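Local structure of Cif-like 1 (Burkholderia cenocepacia, 7JQY) at residues A134-P137 / T138-V141; L264-A267 / R268-L272. The protein is a Cif-like alpha/beta-hydrolase-fold protein that assembles as an octamer and is thought to act as an epoxide hydrolase. The protein carries 1 engineered substitution. One frame throughout, in Å; residues are numbered along the deposited sequence.

Contact 1 of 2, residues A134-P137 / T138-V141; sequences AQWP and TEIV
Trp-136 and Glu-139 meet just past the end of helix 124-135, where the chain makes a short 3-10 turn. The backbone N of Glu-139 donates a hydrogen bond of 3.0 Å to Trp-136 O. The N-H points at the oxygen with an angle of 145° and comes from above the carbonyl plane. A second bond, Ile-140 N to Pro-137 O at 3.4 Å, is weak. Both span three residues, as 3-10 bonds do.

The tight part lies beside this turn. The extended side chain of Glu-139 crosses Trp-136 at a slant, and its CD comes to 3.7 Å from Trp-136 CB. The carboxylate ends beside the root of the indole, with OE2 at 3.9 Å from Trp-136 CD1. Ring and carboxylate planes are 29° apart, but OE2 approaches the ring obliquely. Trp-136 CG stands beside its own backbone N (chi1 -54°), which swings the indole back under Gln-135. There Gln-135 CB covers one ring face, 3.4 Å above the plane.

Charge is handled by another helix. Glu-139 OE2 forms a salt bridge with Arg-106, and OE1 is hydrogen-bonded to His-110. Arg-106 also makes a cation-pi contact with the indole, so one arginine serves both side chains. This would favour a charged carboxylate.

The other side is looser. Thr-138 is exposed and makes no side-chain contact here beyond that to its covalent neighbour Pro-137. Pro-137 is partly exposed, and its side chain packs on Met-248.

The turn is the link between helix 124-135 and strand 140-146 in the beta-alpha-beta unit that starts with strand 117-122. Helix 98-111 supplies Arg-106 and His-110, while Ile-140 packs on Tyr-132 of helix 124-135 and on Ile-117 and Leu-119 of strand 117-122.

Contact 2 of 2, residues L264-A267 / R268-L272; sequences LDMA and RELAL
The guanidinium of Arg-268 and the carboxylate of Asp-265 have planes 28° apart. Asp-265 OD2 approaches the guanidinium obliquely and lies 4.1 Å from Arg-268 NH1, beyond a salt bridge. The arginine chain is extended from CG to NE and runs back beside helix 262-268, with CG 3.4 Å from Leu-264 O. The carboxylate of Glu-269 comes beside Met-266, its OE1 3.7 Å from Met-266 CA.

The backbone bonds here mostly span three residues. Glu-269 N binds Met-266 O at 3.3 Å, and Leu-270 N binds Ala-267 O at 2.9 Å. Arg-268 N bonds weakly to Asp-265 O. Weak four-residue bonds join Arg-268 N to Leu-264 O and Ala-271 N to Ala-267 O.

On the buried side Met-266 SD touches Leu-270 CD1 at 3.5 Å. Met-266 CG is anti to the backbone N (chi1 -179°), and the bend at chi2 brings the sulfur there. Ala-267 packs on Ala-252 of strand 250-255.

The firmer polar tie leads outward. The hydrogen bond from the backbone N of Arg-154 to Glu-269 OE2 ties segment 268-272 to the start of helix 154-161, while the Asp-265/Arg-268 pair adds at most a weak attraction.

Overall arrangement
Contact 1 comes first along the chain and contact 2 much later. Their centres are 16 Å apart and their nearest atoms about 8 Å apart, so they do not touch. Each lies at the end of a helix, on the way to a strand of the same mixed sheet. Contact 1 leads from helix 124-135 into strand 140-146, and contact 2 from helix 262-268 toward strand 274-279. Strand 250-255 runs between those two strands and parallel to both. Both contacts are therefore return connections of the alpha/beta hydrolase fold, each carrying the chain from a helix back toward the parallel part of the sheet.

Contact 1 of 2, residues A134-P137 / T138-V141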
loop_
_atom_site.group_PDB
_atom_site.type_symbol
_atom_site.label_atom_id
_atom_site.label_comp_id
_atom_site.label_asym_id
_atom_site.label_seq_id
_atom_site.Cartn_x
_atom_site.Cartn_y
_atom_site.Cartn_z
ATOM N N ALA B 134 35.163 -25.447 19.595
ATOM C CA ALA B 134 36.335 -25.776 18.790
ATOM C C ALA B 134 37.475 -24.802 19.056
ATOM O O ALA B 134 38.645 -25.202 19.076
ATOM C CB ALA B 134 35.975 -25.782 17.305
ATOM N N GLN B 135 37.153 -23.522 19.273
ATOM C CA GLN B 135 38.184 -22.506 19.469
ATOM C C GLN B 135 38.691 -22.435 20.906
ATOM O O GLN B 135 39.860 -22.099 21.123
ATOM C CB GLN B 135 37.663 -21.137 19.033
ATOM C CG GLN B 135 37.762 -20.897 17.538
ATOM C CD GLN B 135 36.895 -19.749 17.080
ATOM O OE1 GLN B 135 37.351 -18.852 16.363
ATOM N NE2 GLN B 135 35.631 -19.767 17.489
ATOM N N TRP B 136 37.845 -22.711 21.897
ATOM C CA TRP B 136 38.239 -22.639 23.306
ATOM C C TRP B 136 37.711 -23.867 24.034
ATOM O O TRP B 136 36.856 -23.770 24.920
ATOM C CB TRP B 136 37.739 -21.337 23.942
ATOM C CG TRP B 136 38.184 -20.143 23.152
ATOM C CD1 TRP B 136 39.412 -19.553 23.187
ATOM C CD2 TRP B 136 37.421 -19.421 22.173
ATOM N NE1 TRP B 136 39.462 -18.505 22.300
ATOM C CE2 TRP B 136 38.252 -18.402 21.665
ATOM C CE3 TRP B 136 36.112 -19.527 21.690
ATOM C CZ2 TRP B 136 37.820 -17.499 20.696
ATOM C CZ3 TRP B 136 35.690 -18.635 20.721
ATOM C CH2 TRP B 136 36.542 -17.635 20.235
ATOM N N PRO B 137 38.244 -25.048 23.708
ATOM C CA PRO B 137 37.678 -26.292 24.264
ATOM C C PRO B 137 37.769 -26.404 25.778
ATOM O O PRO B 137 36.892 -27.021 26.397
ATOM C CB PRO B 137 38.502 -27.392 23.576
ATOM C CG PRO B 137 39.279 -26.709 22.479
ATOM C CD PRO B 137 39.438 -25.291 22.880
ATOM N N THR B 138 38.817 -25.855 26.400
ATOM C CA THR B 138 38.922 -25.933 27.855
ATOM C C THR B 138 37.795 -25.170 28.539
ATOM O O THR B 138 37.435 -25.484 29.680
ATOM C CB THR B 138 40.293 -25.437 28.321
ATOM O OG1 THR B 138 40.443 -24.050 28.004
ATOM C CG2 THR B 138 41.407 -26.238 27.637
ATOM N N GLU B 139 37.238 -24.162 27.865
ATOM C CA GLU B 139 36.229 -23.287 28.447
ATOM C C GLU B 139 34.807 -23.831 28.345
ATOM O O GLU B 139 33.905 -23.264 28.969
ATOM C CB GLU B 139 36.297 -21.902 27.787
ATOM C CG GLU B 139 37.643 -21.227 27.977
ATOM C CD GLU B 139 37.725 -19.857 27.336
ATOM O OE1 GLU B 139 36.665 -19.213 27.159
ATOM O OE2 GLU B 139 38.858 -19.421 27.017
ATOM N N ILE B 140 34.580 -24.911 27.606
ATOM C CA ILE B 140 33.255 -25.510 27.471
ATOM C C ILE B 140 33.243 -26.790 28.295
ATOM O O ILE B 140 33.882 -27.782 27.927
ATOM C CB ILE B 140 32.901 -25.796 26.005
ATOM C CG1 ILE B 140 32.896 -24.508 25.180
ATOM C CG2 ILE B 140 31.564 -26.520 25.901
ATOM C CD1 ILE B 140 32.048 -23.396 25.773
ATOM N N VAL B 141 32.509 -26.772 29.408
ATOM C CA VAL B 141 32.392 -27.960 30.252
ATOM C C VAL B 141 31.623 -29.054 29.521
ATOM O O VAL B 141 32.101 -30.184 29.370
ATOM C CB VAL B 141 31.722 -27.599 31.588
ATOM C CG1 VAL B 141 31.650 -28.810 32.499
ATOM C CG2 VAL B 141 32.466 -26.478 32.257
#

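Contact 2 of 2, residues L264-A267 / R268-L272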
loop_
_atom_site.group_PDB
_atom_site.type_symbol
_atom_site.label_atom_id
_atom_site.label_comp_id
_atom_site.label_asym_id
_atom_site.label_seq_id
_atom_site.Cartn_x
_atom_site.Cartn_y
_atom_site.Cartn_z
ATOM N N LEU B 264 22.552 -37.114 15.907
ATOM C CA LEU B 264 23.384 -37.990 16.694
ATOM C C LEU B 264 24.572 -38.461 15.852
ATOM O O LEU B 264 25.714 -38.478 16.327
ATOM C CB LEU B 264 22.472 -39.136 17.109
ATOM C CG LEU B 264 21.670 -39.016 18.408
ATOM C CD1 LEU B 264 20.479 -38.027 18.138
ATOM C CD2 LEU B 264 21.142 -40.380 18.812
ATOM N N ASP B 265 24.312 -38.802 14.579
ATOM C CA ASP B 265 25.380 -39.101 13.623
ATOM C C ASP B 265 26.249 -37.881 13.347
ATOM O O ASP B 265 27.479 -37.982 13.278
ATOM C CB ASP B 265 24.781 -39.609 12.313
ATOM C CG ASP B 265 23.824 -40.763 12.522
ATOM O OD1 ASP B 265 22.945 -40.980 11.659
ATOM O OD2 ASP B 265 23.935 -41.442 13.567
ATOM N N MET B 266 25.619 -36.716 13.169
ATOM C CA MET B 266 26.367 -35.501 12.868
ATOM C C MET B 266 27.334 -35.167 13.992
ATOM O O MET B 266 28.482 -34.780 13.741
ATOM C CB MET B 266 25.389 -34.350 12.631
ATOM C CG MET B 266 26.028 -33.035 12.289
ATOM S SD MET B 266 26.445 -32.033 13.722
ATOM C CE MET B 266 24.983 -32.161 14.742
ATOM N N ALA B 267 26.895 -35.331 15.240
ATOM C CA ALA B 267 27.735 -34.977 16.377
ATOM C C ALA B 267 28.930 -35.910 16.510
ATOM O O ALA B 267 29.986 -35.494 17.006
ATOM C CB ALA B 267 26.914 -34.997 17.665
ATOM N N ARG B 268 28.788 -37.169 16.081
ATOM C CA ARG B 268 29.879 -38.120 16.239
ATOM C C ARG B 268 31.024 -37.851 15.282
ATOM O O ARG B 268 32.130 -38.349 15.513
ATOM C CB ARG B 268 29.374 -39.545 16.040
ATOM C CG ARG B 268 28.553 -40.067 17.188
ATOM C CD ARG B 268 28.315 -41.540 17.011
ATOM N NE ARG B 268 27.557 -42.110 18.114
ATOM C CZ ARG B 268 26.442 -42.811 17.953
ATOM N NH1 ARG B 268 25.961 -43.023 16.730
ATOM N NH2 ARG B 268 25.809 -43.298 19.014
ATOM N N GLU B 269 30.804 -37.054 14.235
ATOM C CA GLU B 269 31.925 -36.600 13.423
ATOM C C GLU B 269 32.688 -35.457 14.073
ATOM O O GLU B 269 33.804 -35.156 13.630
ATOM C CB GLU B 269 31.464 -36.132 12.038
ATOM C CG GLU B 269 30.188 -36.749 11.522
ATOM C CD GLU B 269 29.761 -36.133 10.198
ATOM O OE1 GLU B 269 28.541 -36.112 9.908
ATOM O OE2 GLU B 269 30.648 -35.657 9.454
ATOM N N LEU B 270 32.139 -34.847 15.131
ATOM C CA LEU B 270 32.721 -33.647 15.720
ATOM C C LEU B 270 33.359 -33.872 17.075
ATOM O O LEU B 270 34.216 -33.081 17.474
ATOM C CB LEU B 270 31.645 -32.565 15.906
ATOM C CG LEU B 270 30.633 -32.271 14.806
ATOM C CD1 LEU B 270 29.450 -31.532 15.377
ATOM C CD2 LEU B 270 31.272 -31.434 13.754
ATOM N N ALA B 271 32.957 -34.914 17.796
ATOM C CA ALA B 271 33.394 -35.099 19.169
ATOM C C ALA B 271 33.564 -36.583 19.461
ATOM O O ALA B 271 32.957 -37.438 18.815
ATOM C CB ALA B 271 32.407 -34.465 20.158
ATOM N N LEU B 272 34.406 -36.872 20.450
ATOM C CA LEU B 272 34.703 -38.242 20.845
ATOM C C LEU B 272 33.706 -38.801 21.846
ATOM O O LEU B 272 33.369 -39.987 21.777
ATOM C CB LEU B 272 36.109 -38.309 21.448
ATOM C CG LEU B 272 37.212 -37.620 20.645
ATOM C CD1 LEU B 272 38.301 -37.078 21.564
ATOM C CD2 LEU B 272 37.802 -38.589 19.627
#